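Local coordinates for protein glucose-resistance amylase regulator (Weissella paramesenteroides ATCC 33313, PDB 4RK6) that probably acts as a LacI-family DNA-binding transcriptional repressor, and binds glucose in a pocket of its periplasmic-binding-protein-like fold, at residues Ile20-Ala25 and Asp225-Thr230; His126-Leu131 and Tyr160-Leu165; Val240-Pro245 and Ile270-Ile275. One frame throughout, in Å; residues are numbered along the deposited sequence.

Interaction 1. Residues Ile20-Ala25 and Asp225-Thr230; sequences IHTNFA and DGLQQT. With GLC (alpha-D-glucopyranose), chain C.
T22 and D225 reach toward each other from opposite directions and meet chiefly through the sugar that lies between them, an example of a ligand completing a contact that the protein alone leaves thin. The carboxylate of D225 accepts two hydrogen bonds from sugar hydroxyls, one on each oxygen: glucose O4 donates to OD1 at 2.5 Å and O6 to OD2 at 2.6 Å. Both bonds are short, and together they fix the rotation of the carboxylate; Q242 NE2 also donates to OD1. From the other segment, T22 OG1 comes within 2.9 Å of the same O6, while its methyl CG2 lies 4.0 Å from D225 OD2. F24 adds a flat wall. With chi1 at 81° its ring swings away from segment 225-230 and presents one face to glucose C2, and CE1 approaches C1 to 3.4 Å.

Between the two segments themselves L227 does most of the packing, its CD1 lying 3.7 Å from F24 N and also close to F24 CB. L227 O is gripped by both the N and OG1 of T230. Beyond lies the looser side, where N23 is poorly ordered and partly exposed; its ND2 nevertheless bonds to N23 OD1 of the second subunit.

Segment 20-25 leads from strand 12-18 into helix 24-39, and segment 225-230 follows strand 220-223 and runs into helix 229-232. D198 of helix 198-210 accepts bonds from the N atoms of G226 and L227, and F244 of helix 244-257 packs against D225 and L227.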
loop_
_atom_site.group_PDB
_atom_site.type_symbol
_atom_site.label_atom_id
_atom_site.label_comp_id
_atom_site.label_asym_id
_atom_site.label_seq_id
_atom_site.Cartn_x
_atom_site.Cartn_y
_atom_site.Cartn_z
ATOM N N ILE A 20 -4.604 10.359 -3.132
ATOM C CA ILE A 20 -3.149 10.226 -3.066
ATOM C C ILE A 20 -2.700 10.103 -1.606
ATOM O O ILE A 20 -2.641 11.100 -0.878
ATOM C CB ILE A 20 -2.460 11.447 -3.718
ATOM C CG1 ILE A 20 -2.925 11.616 -5.172
ATOM C CG2 ILE A 20 -0.942 11.308 -3.652
ATOM C CD1 ILE A 20 -2.718 13.013 -5.720
ATOM N N HIS A 21 -2.371 8.887 -1.182
ATOM C CA HIS A 21 -2.007 8.641 0.216
ATOM C C HIS A 21 -0.874 7.634 0.346
ATOM O O HIS A 21 -0.782 6.694 -0.448
ATOM C CB HIS A 21 -3.230 8.140 1.001
ATOM C CG HIS A 21 -3.853 6.896 0.433
ATOM N ND1 HIS A 21 -4.628 6.907 -0.708
ATOM C CD2 HIS A 21 -3.822 5.608 0.854
ATOM C CE1 HIS A 21 -5.045 5.679 -0.967
ATOM N NE2 HIS A 21 -4.572 4.873 -0.033
ATOM N N THR A 22 -0.018 7.839 1.350
ATOM C CA THR A 22 0.922 6.808 1.796
ATOM C C THR A 22 0.073 5.620 2.288
ATOM O O THR A 22 -1.158 5.739 2.448
ATOM C CB THR A 22 1.857 7.322 2.939
ATOM O OG1 THR A 22 2.607 8.476 2.519
ATOM C CG2 THR A 22 2.849 6.259 3.389
ATOM N N ASN A 23 0.716 4.479 2.518
ATOM C CA ASN A 23 0.043 3.337 3.138
ATOM C C ASN A 23 -0.365 3.520 4.607
ATOM O O ASN A 23 -0.852 2.564 5.230
ATOM C CB ASN A 23 0.878 2.053 2.982
ATOM C CG ASN A 23 0.503 1.256 1.741
ATOM O OD1 ASN A 23 -0.657 1.237 1.315
ATOM N ND2 ASN A 23 1.486 0.575 1.165
ATOM N N PHE A 24 -0.207 4.721 5.169
ATOM C CA PHE A 24 -0.632 4.911 6.556
ATOM C C PHE A 24 -2.143 4.767 6.704
ATOM O O PHE A 24 -2.611 4.333 7.751
ATOM C CB PHE A 24 -0.104 6.213 7.183
ATOM C CG PHE A 24 -0.875 7.450 6.827
ATOM C CD1 PHE A 24 -0.510 8.227 5.746
ATOM C CD2 PHE A 24 -1.948 7.867 7.608
ATOM C CE1 PHE A 24 -1.227 9.365 5.419
ATOM C CE2 PHE A 24 -2.655 9.015 7.303
ATOM C CZ PHE A 24 -2.297 9.764 6.199
ATOM N N ALA A 25 -2.898 5.084 5.658
ATOM C CA ALA A 25 -4.369 5.062 5.737
ATOM C C ALA A 25 -4.917 3.699 6.131
ATOM O O ALA A 25 -5.781 3.593 7.008
ATOM C CB ALA A 25 -4.979 5.498 4.410
ATOM N N ASP A 225 7.307 7.351 9.919
ATOM C CA ASP A 225 6.098 6.536 9.776
ATOM C C ASP A 225 6.370 5.119 10.309
ATOM O O ASP A 225 5.602 4.590 11.098
ATOM C CB ASP A 225 5.523 6.423 8.358
ATOM C CG ASP A 225 4.766 7.663 7.926
ATOM O OD1 ASP A 225 4.557 8.567 8.770
ATOM O OD2 ASP A 225 4.431 7.750 6.720
ATOM N N GLY A 226 7.430 4.492 9.823
ATOM C CA GLY A 226 7.842 3.191 10.307
ATOM C C GLY A 226 7.015 2.022 9.817
ATOM O O GLY A 226 6.898 1.019 10.521
ATOM N N LEU A 227 6.452 2.145 8.621
ATOM C CA LEU A 227 5.692 1.057 7.996
ATOM C C LEU A 227 6.623 0.019 7.328
ATOM O O LEU A 227 7.857 0.096 7.464
ATOM C CB LEU A 227 4.643 1.625 7.057
ATOM C CG LEU A 227 3.571 2.488 7.756
ATOM C CD1 LEU A 227 2.763 3.244 6.718
ATOM C CD2 LEU A 227 2.681 1.636 8.642
ATOM N N GLN A 228 6.026 -0.967 6.639
ATOM C CA GLN A 228 6.768 -2.124 6.133
ATOM C C GLN A 228 7.975 -1.799 5.252
ATOM O O GLN A 228 8.971 -2.501 5.301
ATOM C CB GLN A 228 5.829 -3.059 5.363
ATOM C CG GLN A 228 6.509 -4.316 4.850
ATOM C CD GLN A 228 5.599 -5.179 3.998
ATOM O OE1 GLN A 228 4.781 -4.675 3.221
ATOM N NE2 GLN A 228 5.756 -6.493 4.119
ATOM N N GLN A 229 7.903 -0.747 4.453
ATOM C CA GLN A 229 9.065 -0.387 3.613
ATOM C C GLN A 229 10.365 -0.234 4.400
ATOM O O GLN A 229 11.461 -0.551 3.885
ATOM C CB GLN A 229 8.778 0.860 2.779
ATOM C CG GLN A 229 9.580 0.945 1.510
ATOM C CD GLN A 229 9.145 -0.100 0.477
ATOM O OE1 GLN A 229 7.958 -0.433 0.362
ATOM N NE2 GLN A 229 10.090 -0.604 -0.270
ATOM N N THR A 230 10.281 0.222 5.654
ATOM C CA THR A 230 11.486 0.385 6.471
ATOM C C THR A 230 12.164 -0.929 6.840
ATOM O O THR A 230 13.356 -0.963 7.079
ATOM C CB THR A 230 11.225 1.195 7.761
ATOM O OG1 THR A 230 10.371 0.459 8.656
ATOM C CG2 THR A 230 10.625 2.531 7.432
HETATM C C1 GLC C . 0.361 12.255 6.223
HETATM C C2 GLC C . 0.259 12.092 7.740
HETATM C C3 GLC C . 1.608 12.019 8.424
HETATM C C4 GLC C . 2.514 11.040 7.671
HETATM C C5 GLC C . 2.680 11.559 6.242
HETATM C C6 GLC C . 3.554 10.632 5.401
HETATM O O1 GLC C . 0.569 13.592 5.979
HETATM O O2 GLC C . -0.450 13.187 8.317
HETATM O O3 GLC C . 1.345 11.555 9.743
HETATM O O4 GLC C . 3.732 10.909 8.340
HETATM O O5 GLC C . 1.439 11.594 5.587
HETATM O O6 GLC C . 2.988 9.363 5.294
#

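Interaction 2. Residues His126-Leu131 and Tyr160-Leu165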
loop_
_atom_site.group_PDB
_atom_site.type_symbol
_atom_site.label_atom_id
_atom_site.label_comp_id
_atom_site.label_asym_id
_atom_site.label_seq_id
_atom_site.Cartn_x
_atom_site.Cartn_y
_atom_site.Cartn_z
ATOM N N HIS A 126 26.054 14.357 13.575
ATOM C CA HIS A 126 25.634 15.077 12.383
ATOM C C HIS A 126 25.319 16.526 12.733
ATOM O O HIS A 126 24.796 16.809 13.810
ATOM C CB HIS A 126 24.421 14.407 11.753
ATOM C CG HIS A 126 24.706 13.014 11.299
ATOM N ND1 HIS A 126 25.140 12.729 10.024
ATOM C CD2 HIS A 126 24.687 11.837 11.966
ATOM C CE1 HIS A 126 25.390 11.435 9.928
ATOM N NE2 HIS A 126 25.094 10.867 11.084
ATOM N N LYS A 127 25.687 17.415 11.816
ATOM C CA LYS A 127 25.422 18.856 11.922
ATOM C C LYS A 127 24.714 19.404 10.693
ATOM O O LYS A 127 23.779 20.200 10.798
ATOM C CB LYS A 127 26.740 19.614 12.132
ATOM C CG LYS A 127 27.146 19.746 13.600
ATOM C CD LYS A 127 28.500 20.420 13.812
ATOM C CE LYS A 127 28.490 21.906 13.466
ATOM N NZ LYS A 127 28.978 22.188 12.086
ATOM N N ASN A 128 25.169 18.983 9.517
ATOM C CA ASN A 128 24.532 19.375 8.278
ATOM C C ASN A 128 23.474 18.358 7.875
ATOM O O ASN A 128 23.815 17.226 7.545
ATOM C CB ASN A 128 25.590 19.524 7.201
ATOM C CG ASN A 128 26.532 20.669 7.517
ATOM O OD1 ASN A 128 26.082 21.760 7.875
ATOM N ND2 ASN A 128 27.810 20.425 7.421
ATOM N N ILE A 129 22.210 18.765 7.946
ATOM C CA ILE A 129 21.070 17.824 7.867
ATOM C C ILE A 129 20.011 18.336 6.915
ATOM O O ILE A 129 19.671 19.515 6.927
ATOM C CB ILE A 129 20.449 17.549 9.256
ATOM C CG1 ILE A 129 21.512 17.053 10.229
ATOM C CG2 ILE A 129 19.334 16.510 9.165
ATOM C CD1 ILE A 129 21.047 16.798 11.640
ATOM N N ALA A 130 19.506 17.453 6.061
ATOM C CA ALA A 130 18.443 17.794 5.133
ATOM C C ALA A 130 17.091 17.205 5.579
ATOM O O ALA A 130 17.043 16.108 6.135
ATOM C CB ALA A 130 18.780 17.318 3.744
ATOM N N LEU A 131 16.017 17.955 5.330
ATOM C CA LEU A 131 14.661 17.435 5.369
ATOM C C LEU A 131 14.236 17.207 3.930
ATOM O O LEU A 131 14.256 18.128 3.106
ATOM C CB LEU A 131 13.707 18.419 6.077
ATOM C CG LEU A 131 12.259 17.940 6.228
ATOM C CD1 LEU A 131 12.163 16.837 7.264
ATOM C CD2 LEU A 131 11.349 19.086 6.649
ATOM N N TYR A 160 21.235 28.411 9.798
ATOM C CA TYR A 160 20.648 28.235 8.472
ATOM C C TYR A 160 21.580 27.541 7.478
ATOM O O TYR A 160 21.100 26.812 6.610
ATOM C CB TYR A 160 20.155 29.573 7.902
ATOM C CG TYR A 160 19.140 30.254 8.796
ATOM C CD1 TYR A 160 17.930 29.627 9.117
ATOM C CD2 TYR A 160 19.396 31.515 9.339
ATOM C CE1 TYR A 160 17.001 30.246 9.942
ATOM C CE2 TYR A 160 18.476 32.142 10.162
ATOM C CZ TYR A 160 17.283 31.508 10.463
ATOM O OH TYR A 160 16.376 32.141 11.280
ATOM N N GLU A 161 22.894 27.751 7.610
ATOM C CA GLU A 161 23.874 27.067 6.754
ATOM C C GLU A 161 23.956 25.541 6.990
ATOM O O GLU A 161 24.512 24.826 6.178
ATOM C CB GLU A 161 25.275 27.669 6.924
ATOM C CG GLU A 161 25.971 27.298 8.228
ATOM C CD GLU A 161 27.228 28.111 8.486
ATOM O OE1 GLU A 161 27.988 28.376 7.530
ATOM O OE2 GLU A 161 27.462 28.478 9.656
ATOM N N ASN A 162 23.428 25.074 8.109
ATOM C CA ASN A 162 23.372 23.629 8.415
ATOM C C ASN A 162 22.067 22.960 7.979
ATOM O O ASN A 162 21.915 21.744 8.124
ATOM C CB ASN A 162 23.486 23.435 9.916
ATOM C CG ASN A 162 24.731 24.059 10.497
ATOM O OD1 ASN A 162 24.654 24.869 11.423
ATOM N ND2 ASN A 162 25.880 23.675 9.973
ATOM N N ILE A 163 21.117 23.765 7.519
ATOM C CA ILE A 163 19.729 23.342 7.303
ATOM C C ILE A 163 19.468 23.255 5.810
ATOM O O ILE A 163 19.638 24.241 5.094
ATOM C CB ILE A 163 18.747 24.348 7.958
ATOM C CG1 ILE A 163 18.878 24.271 9.481
ATOM C CG2 ILE A 163 17.321 24.086 7.493
ATOM C CD1 ILE A 163 18.189 25.400 10.205
ATOM N N PHE A 164 19.082 22.070 5.332
ATOM C CA PHE A 164 18.798 21.858 3.905
ATOM C C PHE A 164 17.405 21.286 3.711
ATOM O O PHE A 164 16.939 20.533 4.534
ATOM C CB PHE A 164 19.848 20.926 3.288
ATOM C CG PHE A 164 21.248 21.435 3.418
ATOM C CD1 PHE A 164 21.948 21.273 4.613
ATOM C CD2 PHE A 164 21.852 22.105 2.369
ATOM C CE1 PHE A 164 23.244 21.755 4.745
ATOM C CE2 PHE A 164 23.142 22.589 2.497
ATOM C CZ PHE A 164 23.828 22.421 3.682
ATOM N N LEU A 165 16.739 21.680 2.630
ATOM C CA LEU A 165 15.373 21.274 2.349
ATOM C C LEU A 165 15.248 20.788 0.918
ATOM O O LEU A 165 15.861 21.355 0.024
ATOM C CB LEU A 165 14.419 22.454 2.506
ATOM C CG LEU A 165 14.383 23.136 3.861
ATOM C CD1 LEU A 165 13.574 24.422 3.799
ATOM C CD2 LEU A 165 13.818 22.202 4.917
HETATM O O HOH W 1 28.518 24.823 10.389
HETATM O O HOH W 2 27.147 23.805 6.087
#
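N162 and N128 meet amide to amide just before the parallel strands 129-132 and 163-166 begin, and N162 has more surface covered by the contact than any other residue. Its ND2 donates to N128 OD1 at 2.8 Å with an N-H...O angle of 174°. That oxygen lies in the amide plane of N162, whereas the two amide planes are turned 31° apart. Water 1 takes a second bond from ND2 and one from K127 NZ; water 2 links N128 OD1 to E161 O. The other end of the N162 amide, OD1, accepts from A159 N, so the side chain is held at both ends, while its backbone O accepts from I129 N at 3.0 Å.

F164 carries the ladder onward. Its N donates to I129 O at 3.1 Å and its O receives L131 N at 2.9 Å. A chi1 of -58° sets the ring beside its own backbone N, which brings the ring edge to I129 O; CB packs on A130 CB at 3.8 Å. Y183 and P189 also touch the F164 side chain.

L131 points to the opposite face of the sheet, where its CB meets L165 CD2 at 4.0 Å and F149 of helix 144-155 covers it. With their parallel register and helix 144-155 between them in the chain, strands 129-132 and 163-166 form a classic beta-alpha-beta unit, the pair closing one margin of the sheet within this chain.

Interaction 3. Residues Val240-Pro245 and Ile270-Ile275; sequences VKQDFP and IPTELI. With GLC (alpha-D-glucopyranose), chain C.
K241 sets CG opposite its backbone N (chi1 -168°), and the extended chain carries CB and CD obliquely past I275 CD1, with K241 CD 3.7 Å from it; only beyond CD does the chain bend, at chi4. T272 takes a different rotamer: at chi1 67° its OG1 sits between backbone N and carbonyl carbon, facing V240 CG1 at 3.6 Å.

Between these side chains runs a short antiparallel ladder. K241 and E273 are a hydrogen-bonded pair in which K241 N donates to E273 O at 2.9 Å; V240 and L274 form the adjoining non-hydrogen-bonded pair, with V240 CG2 against L274 CG at 4.2 Å. The backbones then separate, and water 3 spans the gap, accepting from D243 N at 2.8 Å and donating to P271 O at 3.0 Å. D243 itself centres an inverse gamma turn and is the N-cap of helix 244-257, its OD1 making a weak bond to E246 N.

The CB of Q242 is directed away from segment 270-275, and the extended side chain carries its amide to the sugar. NE2 donates to glucose O3 at 3.0 Å, almost straight at 175°, while OE1 is bound to S108 OG, which fixes the amide's orientation. Q242 CB lies over one face of F244. A strand whose end supplies a sugar-binding glutamine before the chain turns into a helix, beside an antiparallel strand, is consistent with the crossover segments between the two lobes of the periplasmic-binding-protein-like fold.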
loop_
_atom_site.group_PDB
_atom_site.type_symbol
_atom_site.label_atom_id
_atom_site.label_comp_id
_atom_site.label_asym_id
_atom_site.label_seq_id
_atom_site.Cartn_x
_atom_site.Cartn_y
_atom_site.Cartn_z
ATOM N N VAL A 240 11.015 6.840 12.888
ATOM C CA VAL A 240 10.013 7.134 13.928
ATOM C C VAL A 240 8.739 6.415 13.561
ATOM O O VAL A 240 8.043 6.751 12.583
ATOM C CB VAL A 240 9.749 8.643 14.142
ATOM C CG1 VAL A 240 8.544 8.873 15.070
ATOM C CG2 VAL A 240 10.984 9.297 14.719
ATOM N N LYS A 241 8.416 5.402 14.348
ATOM C CA LYS A 241 7.230 4.620 14.110
ATOM C C LYS A 241 6.008 5.265 14.747
ATOM O O LYS A 241 5.973 5.457 15.960
ATOM C CB LYS A 241 7.378 3.214 14.668
ATOM C CG LYS A 241 6.260 2.294 14.180
ATOM C CD LYS A 241 6.509 0.864 14.636
ATOM C CE LYS A 241 5.909 -0.161 13.694
ATOM N NZ LYS A 241 4.441 -0.064 13.671
ATOM N N GLN A 242 5.027 5.592 13.926
ATOM C CA GLN A 242 3.722 6.052 14.436
ATOM C C GLN A 242 2.838 4.855 14.724
ATOM O O GLN A 242 2.879 3.834 14.020
ATOM C CB GLN A 242 3.018 6.940 13.421
ATOM C CG GLN A 242 3.837 8.151 13.002
ATOM C CD GLN A 242 2.951 9.250 12.426
ATOM O OE1 GLN A 242 2.015 9.702 13.077
ATOM N NE2 GLN A 242 3.201 9.629 11.188
ATOM N N ASP A 243 2.014 4.981 15.752
ATOM C CA ASP A 243 1.071 3.938 16.062
ATOM C C ASP A 243 -0.261 4.204 15.371
ATOM O O ASP A 243 -1.218 4.675 15.999
ATOM C CB ASP A 243 0.940 3.834 17.598
ATOM C CG ASP A 243 0.292 2.523 18.054
ATOM O OD1 ASP A 243 -0.294 1.809 17.222
ATOM O OD2 ASP A 243 0.396 2.233 19.266
ATOM N N PHE A 244 -0.316 3.954 14.058
ATOM C CA PHE A 244 -1.497 4.315 13.269
ATOM C C PHE A 244 -2.755 3.582 13.734
ATOM O O PHE A 244 -3.827 4.166 13.791
ATOM C CB PHE A 244 -1.282 4.094 11.768
ATOM C CG PHE A 244 -0.278 5.036 11.166
ATOM C CD1 PHE A 244 -0.518 6.408 11.146
ATOM C CD2 PHE A 244 0.921 4.561 10.643
ATOM C CE1 PHE A 244 0.418 7.282 10.604
ATOM C CE2 PHE A 244 1.859 5.435 10.107
ATOM C CZ PHE A 244 1.597 6.795 10.082
ATOM N N PRO A 245 -2.636 2.288 14.056
ATOM C CA PRO A 245 -3.861 1.650 14.521
ATOM C C PRO A 245 -4.361 2.271 15.821
ATOM O O PRO A 245 -5.583 2.408 15.953
ATOM C CB PRO A 245 -3.474 0.168 14.695
ATOM C CG PRO A 245 -2.222 0.004 13.866
ATOM C CD PRO A 245 -1.515 1.335 13.938
ATOM N N ILE A 270 -0.740 10.662 20.474
ATOM C CA ILE A 270 -0.411 9.259 20.578
ATOM C C ILE A 270 1.123 9.139 20.530
ATOM O O ILE A 270 1.777 9.704 19.643
ATOM C CB ILE A 270 -1.095 8.457 19.449
ATOM C CG1 ILE A 270 -2.609 8.719 19.439
ATOM C CG2 ILE A 270 -0.766 6.964 19.551
ATOM C CD1 ILE A 270 -3.358 8.329 20.702
ATOM N N PRO A 271 1.710 8.435 21.510
ATOM C CA PRO A 271 3.167 8.316 21.569
ATOM C C PRO A 271 3.766 7.651 20.339
ATOM O O PRO A 271 3.108 6.840 19.699
ATOM C CB PRO A 271 3.408 7.382 22.773
ATOM C CG PRO A 271 2.104 7.234 23.467
ATOM C CD PRO A 271 1.044 7.500 22.450
ATOM N N THR A 272 5.013 8.008 20.066
ATOM C CA THR A 272 5.809 7.366 19.016
ATOM C C THR A 272 7.114 6.889 19.622
ATOM O O THR A 272 7.410 7.109 20.802
ATOM C CB THR A 272 6.133 8.331 17.856
ATOM O OG1 THR A 272 7.006 9.372 18.298
ATOM C CG2 THR A 272 4.880 8.915 17.300
ATOM N N GLU A 273 7.925 6.256 18.800
ATOM C CA GLU A 273 9.201 5.765 19.262
ATOM C C GLU A 273 10.142 5.706 18.067
ATOM O O GLU A 273 9.701 5.450 16.939
ATOM C CB GLU A 273 9.029 4.374 19.837
ATOM C CG GLU A 273 8.403 3.373 18.865
ATOM C CD GLU A 273 7.868 2.126 19.562
ATOM O OE1 GLU A 273 7.678 2.158 20.810
ATOM O OE2 GLU A 273 7.656 1.108 18.855
ATOM N N LEU A 274 11.406 5.928 18.357
ATOM C CA LEU A 274 12.430 5.965 17.338
ATOM C C LEU A 274 13.071 4.587 17.342
ATOM O O LEU A 274 13.622 4.153 18.351
ATOM C CB LEU A 274 13.416 7.084 17.653
ATOM C CG LEU A 274 14.350 7.438 16.500
ATOM C CD1 LEU A 274 14.956 8.825 16.710
ATOM C CD2 LEU A 274 15.456 6.404 16.339
ATOM N N ILE A 275 12.903 3.859 16.241
ATOM C CA ILE A 275 13.446 2.543 16.104
ATOM C C ILE A 275 14.737 2.589 15.326
ATOM O O ILE A 275 14.776 2.954 14.139
ATOM C CB ILE A 275 12.459 1.603 15.396
ATOM C CG1 ILE A 275 11.143 1.559 16.158
ATOM C CG2 ILE A 275 13.071 0.213 15.265
ATOM C CD1 ILE A 275 10.097 0.700 15.512
HETATM C C1 GLC C . 0.361 12.255 6.223
HETATM C C2 GLC C . 0.259 12.092 7.740
HETATM C C3 GLC C . 1.608 12.019 8.424
HETATM C C4 GLC C . 2.514 11.040 7.671
HETATM C C5 GLC C . 2.680 11.559 6.242
HETATM C C6 GLC C . 3.554 10.632 5.401
HETATM O O1 GLC C . 0.569 13.592 5.979
HETATM O O2 GLC C . -0.450 13.187 8.317
HETATM O O3 GLC C . 1.345 11.555 9.743
HETATM O O4 GLC C . 3.732 10.909 8.340
HETATM O O5 GLC C . 1.439 11.594 5.587
HETATM O O6 GLC C . 2.988 9.363 5.294
HETATM O O HOH W 3 1.740 7.406 17.140
#

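Interactions 1 and 3 share the glucose and form a continuous site, their centres about 12 Å apart. D225 N lies 2.8 Å from V240 O, probably a hydrogen bond, and D225 OD1 lies 3.0 Å from Q242 NE2, so the residues that hold the sugar's O4 and O3 also brace each other. F24 CB packs on F244 CZ at 3.4 Å. Interaction 2 stands apart: its centre is about 25 Å from that of interaction 1 and 24 Å from that of interaction 3, with nearest atoms about 11 Å away in both cases. It reaches the same sheet as interaction 3, and the L131 side chain is still about 10 Å from glucose.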